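Local structure of SaTIE-TED (Staphylococcus aureus, 6FX6) at residues Gly154-Thr159 with Leu233-Ile238; Val175-Lys178 with Lys183-Val186; Val10-Lys15 with Ala54-Val59; Phe30-Trp35 with Leu103-Leu108. The protein is of unknown function but, as the thioester domain of a surface protein, probably attaches covalently to a target through an internal thioester. One frame throughout, in Å; residues are numbered along the deposited sequence.

Contact 1. Residues Gly154-Thr159 with Leu233-Ile238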
loop_
_atom_site.group_PDB
_atom_site.type_symbol
_atom_site.label_atom_id
_atom_site.label_comp_id
_atom_site.label_asym_id
_atom_site.label_seq_id
_atom_site.Cartn_x
_atom_site.Cartn_y
_atom_site.Cartn_z
ATOM N N GLY A 154 6.907 -31.606 0.782
ATOM C CA GLY A 154 8.075 -30.869 1.265
ATOM C C GLY A 154 7.672 -29.769 2.234
ATOM O O GLY A 154 6.603 -29.161 2.092
ATOM N N VAL A 155 8.533 -29.528 3.221
ATOM C CA VAL A 155 8.326 -28.500 4.236
ATOM C C VAL A 155 9.533 -27.567 4.205
ATOM O O VAL A 155 10.671 -28.026 4.210
ATOM C CB VAL A 155 8.160 -29.133 5.630
ATOM C CG1 VAL A 155 8.130 -28.069 6.726
ATOM C CG2 VAL A 155 6.890 -29.977 5.665
ATOM N N PHE A 156 9.274 -26.263 4.158
ATOM C CA PHE A 156 10.327 -25.254 4.093
ATOM C C PHE A 156 10.075 -24.232 5.184
ATOM O O PHE A 156 9.011 -23.605 5.214
ATOM C CB PHE A 156 10.348 -24.591 2.719
ATOM C CG PHE A 156 10.497 -25.567 1.589
ATOM C CD1 PHE A 156 11.737 -26.115 1.290
ATOM C CD2 PHE A 156 9.388 -25.972 0.845
ATOM C CE1 PHE A 156 11.879 -27.037 0.256
ATOM C CE2 PHE A 156 9.522 -26.890 -0.191
ATOM C CZ PHE A 156 10.769 -27.422 -0.486
ATOM N N VAL A 157 11.045 -24.093 6.088
ATOM C CA VAL A 157 10.916 -23.224 7.244
ATOM C C VAL A 157 11.448 -21.840 6.897
ATOM O O VAL A 157 12.550 -21.707 6.372
ATOM C CB VAL A 157 11.691 -23.781 8.462
ATOM C CG1 VAL A 157 11.593 -22.833 9.655
ATOM C CG2 VAL A 157 11.171 -25.165 8.836
ATOM N N ASP A 158 10.656 -20.816 7.199
ATOM C CA ASP A 158 11.094 -19.430 7.110
ATOM C C ASP A 158 11.697 -19.007 8.454
ATOM O O ASP A 158 10.969 -18.653 9.374
ATOM C CB ASP A 158 9.912 -18.522 6.744
ATOM C CG ASP A 158 10.275 -17.040 6.745
ATOM O OD1 ASP A 158 11.475 -16.706 6.667
ATOM O OD2 ASP A 158 9.347 -16.206 6.829
ATOM N N THR A 159 13.024 -19.024 8.547
ATOM C CA THR A 159 13.728 -18.575 9.756
ATOM C C THR A 159 13.688 -17.050 9.984
ATOM O O THR A 159 14.072 -16.597 11.061
ATOM C CB THR A 159 15.200 -19.054 9.778
ATOM O OG1 THR A 159 15.861 -18.671 8.567
ATOM C CG2 THR A 159 15.268 -20.565 9.927
ATOM N N LEU A 233 10.006 -18.712 -4.064
ATOM C CA LEU A 233 10.817 -19.912 -3.988
ATOM C C LEU A 233 10.549 -20.727 -5.239
ATOM O O LEU A 233 9.381 -20.968 -5.584
ATOM C CB LEU A 233 10.409 -20.688 -2.739
ATOM C CG LEU A 233 10.980 -22.078 -2.446
ATOM C CD1 LEU A 233 11.074 -22.298 -0.944
ATOM C CD2 LEU A 233 10.143 -23.175 -3.074
ATOM N N THR A 234 11.617 -21.155 -5.913
ATOM C CA THR A 234 11.493 -21.963 -7.123
ATOM C C THR A 234 11.790 -23.417 -6.798
ATOM O O THR A 234 12.865 -23.735 -6.296
ATOM C CB THR A 234 12.424 -21.448 -8.238
ATOM O OG1 THR A 234 12.044 -20.110 -8.577
ATOM C CG2 THR A 234 12.325 -22.320 -9.499
ATOM N N LEU A 235 10.829 -24.295 -7.079
ATOM C CA LEU A 235 11.021 -25.734 -6.911
ATOM C C LEU A 235 11.588 -26.337 -8.185
ATOM O O LEU A 235 11.090 -26.054 -9.268
ATOM C CB LEU A 235 9.698 -26.416 -6.610
ATOM C CG LEU A 235 8.893 -25.915 -5.410
ATOM C CD1 LEU A 235 7.499 -26.528 -5.427
ATOM C CD2 LEU A 235 9.601 -26.229 -4.104
ATOM N N GLN A 236 12.626 -27.160 -8.050
ATOM C CA GLN A 236 13.153 -27.946 -9.159
ATOM C C GLN A 236 12.488 -29.319 -9.056
ATOM O O GLN A 236 12.866 -30.138 -8.215
ATOM C CB GLN A 236 14.676 -28.055 -9.078
ATOM C CG GLN A 236 15.407 -26.721 -9.187
ATOM C CD GLN A 236 16.913 -26.833 -8.966
ATOM O OE1 GLN A 236 17.394 -27.712 -8.243
ATOM N NE2 GLN A 236 17.667 -25.927 -9.584
ATOM N N VAL A 237 11.486 -29.554 -9.902
ATOM C CA VAL A 237 10.609 -30.717 -9.757
ATOM C C VAL A 237 11.278 -31.921 -10.418
ATOM O O VAL A 237 11.499 -31.918 -11.626
ATOM C CB VAL A 237 9.208 -30.467 -10.363
ATOM C CG1 VAL A 237 8.263 -31.614 -10.025
ATOM C CG2 VAL A 237 8.635 -29.145 -9.851
ATOM N N ILE A 238 11.598 -32.932 -9.609
ATOM C CA ILE A 238 12.309 -34.131 -10.066
ATOM C C ILE A 238 11.284 -35.187 -10.471
ATOM O O ILE A 238 10.511 -35.651 -9.635
ATOM C CB ILE A 238 13.249 -34.685 -8.968
ATOM C CG1 ILE A 238 14.342 -33.657 -8.650
ATOM C CG2 ILE A 238 13.880 -36.010 -9.404
ATOM C CD1 ILE A 238 15.078 -33.918 -7.355
#

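Contact 2. Residues Val175-Lys178 with Lys183-Val186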
loop_
_atom_site.group_PDB
_atom_site.type_symbol
_atom_site.label_atom_id
_atom_site.label_comp_id
_atom_site.label_asym_id
_atom_site.label_seq_id
_atom_site.Cartn_x
_atom_site.Cartn_y
_atom_site.Cartn_z
ATOM N N VAL A 175 1.015 -27.731 -8.531
ATOM C CA VAL A 175 1.714 -27.413 -7.280
ATOM C C VAL A 175 0.687 -26.955 -6.249
ATOM O O VAL A 175 -0.110 -26.049 -6.526
ATOM C CB VAL A 175 2.782 -26.307 -7.469
ATOM C CG1 VAL A 175 3.459 -25.956 -6.140
ATOM C CG2 VAL A 175 3.829 -26.745 -8.485
ATOM N N ASN A 176 0.703 -27.598 -5.080
ATOM C CA ASN A 176 -0.091 -27.184 -3.922
ATOM C C ASN A 176 0.850 -26.569 -2.898
ATOM O O ASN A 176 1.909 -27.126 -2.612
ATOM C CB ASN A 176 -0.821 -28.370 -3.290
ATOM C CG ASN A 176 -2.089 -28.732 -4.026
ATOM O OD1 ASN A 176 -2.070 -28.982 -5.232
ATOM N ND2 ASN A 176 -3.205 -28.770 -3.303
ATOM N N ALA A 177 0.449 -25.430 -2.345
ATOM C CA ALA A 177 1.265 -24.700 -1.390
ATOM C C ALA A 177 0.382 -24.095 -0.313
ATOM O O ALA A 177 -0.517 -23.315 -0.624
ATOM C CB ALA A 177 2.053 -23.611 -2.096
ATOM N N LYS A 178 0.653 -24.460 0.943
ATOM C CA LYS A 178 -0.059 -23.929 2.107
ATOM C C LYS A 178 0.942 -23.458 3.162
ATOM O O LYS A 178 2.057 -23.984 3.255
ATOM C CB LYS A 178 -0.985 -25.002 2.703
ATOM C CG LYS A 178 -1.942 -24.465 3.761
ATOM C CD LYS A 178 -2.898 -25.515 4.307
ATOM C CE LYS A 178 -3.726 -24.923 5.441
ATOM N NZ LYS A 178 -4.747 -25.866 5.970
ATOM N N LYS A 183 6.078 -22.420 8.466
ATOM C CA LYS A 183 6.388 -23.502 7.541
ATOM C C LYS A 183 5.594 -23.327 6.245
ATOM O O LYS A 183 4.395 -23.045 6.278
ATOM C CB LYS A 183 6.066 -24.853 8.183
ATOM C CG LYS A 183 6.653 -25.034 9.575
ATOM C CD LYS A 183 6.890 -26.500 9.905
ATOM C CE LYS A 183 7.456 -26.681 11.306
ATOM N NZ LYS A 183 8.117 -28.007 11.474
ATOM N N LEU A 184 6.284 -23.466 5.114
ATOM C CA LEU A 184 5.654 -23.535 3.803
ATOM C C LEU A 184 5.548 -25.011 3.448
ATOM O O LEU A 184 6.571 -25.685 3.330
ATOM C CB LEU A 184 6.480 -22.780 2.753
ATOM C CG LEU A 184 5.974 -22.845 1.301
ATOM C CD1 LEU A 184 4.602 -22.204 1.166
ATOM C CD2 LEU A 184 6.965 -22.202 0.337
ATOM N N ILE A 185 4.314 -25.497 3.289
ATOM C CA ILE A 185 4.018 -26.913 3.057
ATOM C C ILE A 185 3.697 -27.087 1.573
ATOM O O ILE A 185 2.740 -26.506 1.075
ATOM C CB ILE A 185 2.797 -27.388 3.897
ATOM C CG1 ILE A 185 2.909 -26.956 5.370
ATOM C CG2 ILE A 185 2.606 -28.898 3.792
ATOM C CD1 ILE A 185 4.119 -27.481 6.106
ATOM N N VAL A 186 4.481 -27.911 0.881
ATOM C CA VAL A 186 4.444 -27.985 -0.578
ATOM C C VAL A 186 4.366 -29.417 -1.081
ATOM O O VAL A 186 5.067 -30.295 -0.579
ATOM C CB VAL A 186 5.706 -27.345 -1.185
ATOM C CG1 VAL A 186 5.661 -27.396 -2.703
ATOM C CG2 VAL A 186 5.855 -25.910 -0.705
#

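Contact 3. Residues Val10-Lys15 with Ala54-Val59. With ZN (zinc ion), chain B.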
loop_
_atom_site.group_PDB
_atom_site.type_symbol
_atom_site.label_atom_id
_atom_site.label_comp_id
_atom_site.label_asym_id
_atom_site.label_seq_id
_atom_site.Cartn_x
_atom_site.Cartn_y
_atom_site.Cartn_z
ATOM N N VAL A 10 -16.382 13.440 -2.548
ATOM C CA VAL A 10 -15.873 13.751 -1.220
ATOM C C VAL A 10 -16.876 13.338 -0.150
ATOM O O VAL A 10 -18.074 13.290 -0.407
ATOM C CB VAL A 10 -15.569 15.266 -1.085
ATOM C CG1 VAL A 10 -16.843 16.103 -1.152
ATOM C CG2 VAL A 10 -14.801 15.566 0.197
ATOM N N LYS A 11 -16.361 13.021 1.035
ATOM C CA LYS A 11 -17.149 12.990 2.259
ATOM C C LYS A 11 -16.441 13.895 3.255
ATOM O O LYS A 11 -15.246 13.739 3.502
ATOM C CB LYS A 11 -17.303 11.562 2.783
ATOM C CG LYS A 11 -18.207 10.719 1.888
ATOM C CD LYS A 11 -18.844 9.530 2.598
ATOM C CE LYS A 11 -17.971 8.289 2.543
ATOM N NZ LYS A 11 -18.689 7.084 3.042
ATOM N N TRP A 12 -17.173 14.864 3.794
ATOM C CA TRP A 12 -16.587 15.873 4.671
ATOM C C TRP A 12 -16.485 15.352 6.096
ATOM O O TRP A 12 -17.426 14.751 6.618
ATOM C CB TRP A 12 -17.405 17.167 4.635
ATOM C CG TRP A 12 -17.337 17.848 3.302
ATOM C CD1 TRP A 12 -18.329 17.933 2.369
ATOM C CD2 TRP A 12 -16.203 18.520 2.743
ATOM N NE1 TRP A 12 -17.886 18.623 1.269
ATOM C CE2 TRP A 12 -16.584 18.995 1.474
ATOM C CE3 TRP A 12 -14.901 18.770 3.199
ATOM C CZ2 TRP A 12 -15.709 19.712 0.649
ATOM C CZ3 TRP A 12 -14.028 19.481 2.376
ATOM C CH2 TRP A 12 -14.437 19.941 1.115
ATOM N N ILE A 13 -15.326 15.583 6.707
ATOM C CA ILE A 13 -15.091 15.291 8.108
ATOM C C ILE A 13 -15.034 16.646 8.807
ATOM O O ILE A 13 -14.080 17.402 8.634
ATOM C CB ILE A 13 -13.765 14.523 8.288
ATOM C CG1 ILE A 13 -13.824 13.183 7.533
ATOM C CG2 ILE A 13 -13.457 14.309 9.771
ATOM C CD1 ILE A 13 -12.474 12.553 7.266
ATOM N N ASP A 14 -16.072 16.961 9.571
ATOM C CA ASP A 14 -16.181 18.246 10.249
ATOM C C ASP A 14 -16.736 18.011 11.649
ATOM O O ASP A 14 -17.879 17.576 11.804
ATOM C CB ASP A 14 -17.091 19.195 9.448
ATOM C CG ASP A 14 -17.137 20.611 10.022
ATOM O OD1 ASP A 14 -16.276 20.966 10.852
ATOM O OD2 ASP A 14 -18.043 21.381 9.634
ATOM N N LYS A 15 -15.913 18.289 12.659
ATOM C CA LYS A 15 -16.322 18.160 14.052
ATOM C C LYS A 15 -16.151 19.477 14.815
ATOM O O LYS A 15 -16.076 19.478 16.043
ATOM C CB LYS A 15 -15.550 17.003 14.702
ATOM C CG LYS A 15 -15.894 15.654 14.086
ATOM C CD LYS A 15 -15.076 14.507 14.660
ATOM C CE LYS A 15 -15.288 13.234 13.848
ATOM N NZ LYS A 15 -14.384 12.130 14.269
ATOM N N ALA A 54 -8.542 21.176 -3.674
ATOM C CA ALA A 54 -9.068 20.243 -4.671
ATOM C C ALA A 54 -10.342 20.793 -5.327
ATOM O O ALA A 54 -11.082 21.561 -4.705
ATOM C CB ALA A 54 -9.341 18.887 -4.035
ATOM N N ALA A 55 -10.583 20.389 -6.579
ATOM C CA ALA A 55 -11.782 20.784 -7.337
ATOM C C ALA A 55 -12.885 19.737 -7.187
ATOM O O ALA A 55 -13.117 18.923 -8.084
ATOM C CB ALA A 55 -11.435 20.988 -8.806
ATOM N N ILE A 56 -13.566 19.777 -6.044
ATOM C CA ILE A 56 -14.643 18.838 -5.724
ATOM C C ILE A 56 -15.760 18.938 -6.760
ATOM O O ILE A 56 -16.155 20.034 -7.146
ATOM C CB ILE A 56 -15.255 19.107 -4.317
ATOM C CG1 ILE A 56 -14.218 18.904 -3.198
ATOM C CG2 ILE A 56 -16.491 18.238 -4.065
ATOM C CD1 ILE A 56 -13.541 17.557 -3.198
ATOM N N GLY A 57 -16.246 17.781 -7.210
ATOM C CA GLY A 57 -17.342 17.699 -8.170
ATOM C C GLY A 57 -16.954 17.866 -9.629
ATOM O O GLY A 57 -17.812 17.748 -10.507
ATOM N N ALA A 58 -15.672 18.127 -9.897
ATOM C CA ALA A 58 -15.194 18.390 -11.254
ATOM C C ALA A 58 -14.621 17.124 -11.870
ATOM O O ALA A 58 -14.126 16.238 -11.164
ATOM C CB ALA A 58 -14.139 19.488 -11.245
ATOM N N VAL A 59 -14.675 17.074 -13.198
ATOM C CA VAL A 59 -14.137 15.968 -13.980
ATOM C C VAL A 59 -12.612 16.096 -14.029
ATOM O O VAL A 59 -12.088 17.122 -14.461
ATOM C CB VAL A 59 -14.710 15.973 -15.419
ATOM C CG1 VAL A 59 -14.079 14.870 -16.268
ATOM C CG2 VAL A 59 -16.229 15.830 -15.388
HETATM ZN ZN ZN B . -19.380 20.780 8.281
HETATM O O HOH W 1 -18.409 20.439 6.403
#

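Contact 4. Residues Phe30-Trp35 with Leu103-Leu108. With ZN (zinc ion), chain C.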
loop_
_atom_site.group_PDB
_atom_site.type_symbol
_atom_site.label_atom_id
_atom_site.label_comp_id
_atom_site.label_asym_id
_atom_site.label_seq_id
_atom_site.Cartn_x
_atom_site.Cartn_y
_atom_site.Cartn_z
ATOM N N PHE A 30 -1.843 27.655 7.690
ATOM C CA PHE A 30 -3.200 27.416 7.206
ATOM C C PHE A 30 -3.918 26.546 8.234
ATOM O O PHE A 30 -3.395 25.502 8.640
ATOM C CB PHE A 30 -3.119 26.705 5.849
ATOM C CG PHE A 30 -4.442 26.537 5.134
ATOM C CD1 PHE A 30 -5.246 25.418 5.363
ATOM C CD2 PHE A 30 -4.848 27.460 4.174
ATOM C CE1 PHE A 30 -6.450 25.250 4.678
ATOM C CE2 PHE A 30 -6.048 27.298 3.487
ATOM C CZ PHE A 30 -6.849 26.191 3.738
ATOM N N THR A 31 -5.108 26.985 8.650
ATOM C CA THR A 31 -5.917 26.269 9.632
ATOM C C THR A 31 -6.923 25.377 8.916
ATOM O O THR A 31 -7.769 25.867 8.175
ATOM C CB THR A 31 -6.675 27.253 10.542
ATOM O OG1 THR A 31 -5.734 28.116 11.191
ATOM C CG2 THR A 31 -7.492 26.513 11.605
HETATM N N MSE A 32 -6.833 24.072 9.145
HETATM C CA MSE A 32 -7.780 23.121 8.563
HETATM C C MSE A 32 -8.782 22.737 9.617
HETATM O O MSE A 32 -8.491 21.921 10.497
HETATM C CB MSE A 32 -7.038 21.923 7.977
HETATM C CG MSE A 32 -7.384 21.810 6.497
HETATM SE SE MSE A 32 -6.422 20.282 5.758
HETATM C CE MSE A 32 -7.888 19.404 4.777
ATOM N N ASP A 33 -9.967 23.351 9.542
ATOM C CA ASP A 33 -11.072 23.067 10.466
ATOM C C ASP A 33 -12.124 22.098 9.886
ATOM O O ASP A 33 -13.211 21.943 10.437
ATOM C CB ASP A 33 -11.704 24.368 10.977
ATOM C CG ASP A 33 -12.370 25.194 9.883
ATOM O OD1 ASP A 33 -12.158 24.951 8.681
ATOM O OD2 ASP A 33 -13.111 26.121 10.237
ATOM N N ARG A 34 -11.785 21.459 8.769
ATOM C CA ARG A 34 -12.522 20.310 8.253
ATOM C C ARG A 34 -11.574 19.520 7.361
ATOM O O ARG A 34 -10.473 19.992 7.038
ATOM C CB ARG A 34 -13.761 20.742 7.460
ATOM C CG ARG A 34 -13.454 21.687 6.315
ATOM C CD ARG A 34 -14.540 21.713 5.247
ATOM N NE ARG A 34 -14.042 22.344 4.019
ATOM C CZ ARG A 34 -14.787 22.761 2.993
ATOM N NH1 ARG A 34 -14.184 23.310 1.936
ATOM N NH2 ARG A 34 -16.117 22.639 3.001
ATOM N N TRP A 35 -12.002 18.330 6.950
ATOM C CA TRP A 35 -11.148 17.453 6.163
ATOM C C TRP A 35 -11.920 16.756 5.060
ATOM O O TRP A 35 -12.987 16.178 5.298
ATOM C CB TRP A 35 -10.457 16.428 7.070
ATOM C CG TRP A 35 -9.107 16.085 6.588
ATOM C CD1 TRP A 35 -8.805 15.310 5.514
ATOM C CD2 TRP A 35 -7.860 16.524 7.135
ATOM N NE1 TRP A 35 -7.449 15.230 5.354
ATOM C CE2 TRP A 35 -6.840 15.965 6.338
ATOM C CE3 TRP A 35 -7.504 17.319 8.228
ATOM C CZ2 TRP A 35 -5.481 16.180 6.597
ATOM C CZ3 TRP A 35 -6.156 17.538 8.483
ATOM C CH2 TRP A 35 -5.161 16.969 7.671
ATOM N N LEU A 103 0.532 11.836 6.907
ATOM C CA LEU A 103 1.822 11.165 6.707
ATOM C C LEU A 103 2.291 11.239 5.252
ATOM O O LEU A 103 3.477 11.454 4.995
ATOM C CB LEU A 103 1.754 9.701 7.166
ATOM C CG LEU A 103 3.072 8.904 7.130
ATOM C CD1 LEU A 103 4.208 9.652 7.811
ATOM C CD2 LEU A 103 2.870 7.538 7.771
ATOM N N ILE A 104 1.357 11.044 4.318
ATOM C CA ILE A 104 1.603 11.273 2.890
ATOM C C ILE A 104 2.118 12.691 2.676
ATOM O O ILE A 104 3.106 12.893 1.974
ATOM C CB ILE A 104 0.328 11.011 2.041
ATOM C CG1 ILE A 104 0.090 9.503 1.918
ATOM C CG2 ILE A 104 0.428 11.637 0.648
ATOM C CD1 ILE A 104 -1.313 9.124 1.485
ATOM N N TRP A 105 1.452 13.662 3.293
ATOM C CA TRP A 105 1.855 15.062 3.175
ATOM C C TRP A 105 3.212 15.388 3.803
ATOM O O TRP A 105 3.876 16.305 3.331
ATOM C CB TRP A 105 0.792 15.999 3.759
ATOM C CG TRP A 105 -0.396 16.260 2.888
ATOM C CD1 TRP A 105 -0.587 15.879 1.587
ATOM C CD2 TRP A 105 -1.546 17.019 3.252
ATOM N NE1 TRP A 105 -1.799 16.332 1.133
ATOM C CE2 TRP A 105 -2.407 17.040 2.133
ATOM C CE3 TRP A 105 -1.935 17.684 4.420
ATOM C CZ2 TRP A 105 -3.643 17.691 2.150
ATOM C CZ3 TRP A 105 -3.165 18.329 4.439
ATOM C CH2 TRP A 105 -4.006 18.326 3.310
ATOM N N GLU A 106 3.621 14.667 4.848
ATOM C CA GLU A 106 4.979 14.826 5.402
ATOM C C GLU A 106 6.064 14.534 4.371
ATOM O O GLU A 106 7.090 15.207 4.354
ATOM C CB GLU A 106 5.211 13.945 6.636
ATOM C CG GLU A 106 4.502 14.436 7.889
ATOM C CD GLU A 106 5.234 14.119 9.187
ATOM O OE1 GLU A 106 6.470 14.299 9.238
ATOM O OE2 GLU A 106 4.565 13.715 10.169
ATOM N N LEU A 107 5.830 13.538 3.516
ATOM C CA LEU A 107 6.770 13.199 2.442
ATOM C C LEU A 107 6.787 14.200 1.289
ATOM O O LEU A 107 7.748 14.238 0.527
ATOM C CB LEU A 107 6.476 11.801 1.886
ATOM C CG LEU A 107 6.770 10.618 2.805
ATOM C CD1 LEU A 107 6.349 9.342 2.097
ATOM C CD2 LEU A 107 8.246 10.564 3.203
ATOM N N LEU A 108 5.720 14.981 1.151
ATOM C CA LEU A 108 5.602 15.993 0.101
ATOM C C LEU A 108 5.782 17.432 0.614
ATOM O O LEU A 108 5.342 18.383 -0.042
ATOM C CB LEU A 108 4.242 15.837 -0.589
ATOM C CG LEU A 108 3.938 14.437 -1.124
ATOM C CD1 LEU A 108 2.514 14.364 -1.651
ATOM C CD2 LEU A 108 4.935 14.048 -2.205
HETATM ZN ZN ZN C . -13.174 25.784 7.219
HETATM O O HOH W 2 -12.714 24.746 5.336
#

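Contact 1. Residues Gly154-Thr159 with Leu233-Ile238
F156 turns one face of its ring to L233, and L235 meets the same ring obliquely. Atom CD1 of L233 sits 4.2 Å above the plane of the F156 ring, off centre toward the rim, and is also 4.2 Å from CG of F156. The two side chains cross at about a right angle, and CD1 is the branch of L233 that makes the contact. L235 brings its CD2 to 4.0 Å from CE2 of F156 and equally near CZ, at the far end of the ring from CB. Both methyls lie on the same side of the ring plane, L233 CD1 over the CG end and L235 CD2 near CE2 and CZ, and the contact is purely apolar, without a hydrogen bond across it. With chi1 at -56°, CG of F156 is trans to the carbonyl carbon, which carries the ring back alongside G154 and toward L235. Because L233 and L235 alternate with T234, both face F156, while OG1 of T234 hydrogen-bonds to OG1 of T197. The CA atoms of F156 and L233 are 9.7 Å apart, a spacing that fits two sheets packed face to face, as in a beta sandwich. Strand 154-157 is at the margin of one sheet, joined to strand 183-188 by backbone bonds of G154 with V186 and of F156 with L184. Strand 231-238 runs inside the other sheet, between strands 145-149 and 195-201. From these neighbours K146 touches F156, I148 and I198 touch L235, and V186 touches both F156 and L235.

Contact 2. Residues Val175-Lys178 with Lys183-Val186
K178 and I185 clasp each other through two backbone hydrogen bonds, from K178 N to I185 O at 2.9 Å and from I185 N to K178 O at 2.7 Å. This reciprocity marks an antiparallel hydrogen-bonded pair, and both bonds are nearly straight, with N-H...O angles of 170° and 169°. Next along lies the non-hydrogen-bonded pair A177 and V186, where CA-H groups take over: CA of V186 is 3.4 Å from O of N176, and CA of A177 lies equally near O of I185. Side chains close round the carbonyls. CB of I185 comes within 3.5 Å of O of K178, and CD1 of L184 reaches to 3.7 Å from the same oxygen. On the face of A177 and V186 the packing is looser, with CG1 of V175 4.3 Å from CG1 of V186. K178, extended through all four torsions, leaves the opposite face together with the base of I185 and carries its amine away from the strands. A further backbone bond, N176 with T187, continues the register beyond the contact. The arrangement is a tight beta hairpin of strands 175-180 and 183-188. Strand 183-188 is the middle one of three in its sheet, and V175, A177 and V186 turn toward I198 of strand 195-201, with V175 also meeting L235 of strand 231-238.

Contact 3. Residues Val10-Lys15 with Ala54-Val59
V10 and I56 interlock by apolar contact, their side chains crossing at about a right angle. CG2 of I56 meets CG1 of V10 at 3.6 Å, while CD1 of I56 presses on CB of V10 at 3.7 Å. CG1 of V10 lies between its backbone N and carbonyl carbon (chi1 67°), which brings that methyl to I56; the other methyl, CG2, is 4.0 Å above the W12 ring plane, over its centre. W12 itself adds a lesser touch, CZ2 to CG1 of I56 at 4.2 Å, met obliquely. No hydrogen bond crosses between the two segments; the loop is closed by its own type II turn from A55 to A58, with A58 N to A55 O at 3.2 Å, I56 at the second position and G57, of positive phi, at the third. The turn presents the I56 side chain to strand 5-13, and backbone bonds of G57 and A58 with L8 tie the two parts together. Charged partners lie farther along: R34 makes a cation-pi contact with W12, and OD2 of D14 binds a zinc ion at 2.0 Å, with a water at 2.1 Å from the metal; OD1 of D14 is held by N of G16. The chemistry is therefore divided: a small hydrophobic surface patch joins loop to strand, while the neighbouring carboxylate offers one oxygen to the metal and keeps the other for the backbone.

Contact 4. Residues Phe30-Trp35 with Leu103-Leu108
Selenomethionine M32 and W105 form a Met-aromatic contact in which a strand meets the end of helix 94-107. Atom SE of M32 lies in the plane of the W105 ring, at its edge, 4.0 Å from CH2 of W105 and 88° off the ring normal. The M32 chain bends at chi3 (132°), turning CE away from W105 and over W35, where it rests 3.7 Å above the centre of the ring. One side chain thus touches two tryptophans, by its selenium and by its methyl. W35 and W105 come from opposite directions and slide past one another: their six-membered rings are 5.6 Å apart at the centroids, planes at 30°, so they barely overlap, and the nearest atoms are CZ2 of W35 and CZ3 of W105 at 3.8 Å. W105 leaves the helix with CG trans to its carbonyl carbon, pointing the indole toward the sheet, where Y22 meets it with nearly parallel planes. W35 also packs on I98 and Q101 of the same helix. W105, in a Thr-Gln-x-x-Ile-Trp sequence, gives a weak hydrogen bond from NE1 to O of C47, in a Cys-Ile-Glu-Pro sequence; both are consistent with the thioester motifs of this family, so the aromatic group probably lies close to the thioester. In D33, next to M32, OD1 binds a zinc ion at 2.0 Å, with a water 2.2 Å from the metal.

Overall arrangement
The four contacts fall into two pairs at opposite ends of the elongated chain. Contacts 1 and 2 have centres 8 Å apart; contact 2 is nested in the loop that contact 1 closes, and strands 154-157 and 183-188 are neighbours in one sheet. Contacts 3 and 4, centres 14 Å apart, share another sheet, where I13 N lies 2.8 Å from W35 O, a probable hydrogen bond, and their segments alternate along the chain. Their zinc ions, one on D14 and one on D33, are 8.0 Å apart. Between the pairs the centres are 45 to 50 Å apart, so the probable thioester region beside contact 4 is remote from contacts 1 and 2.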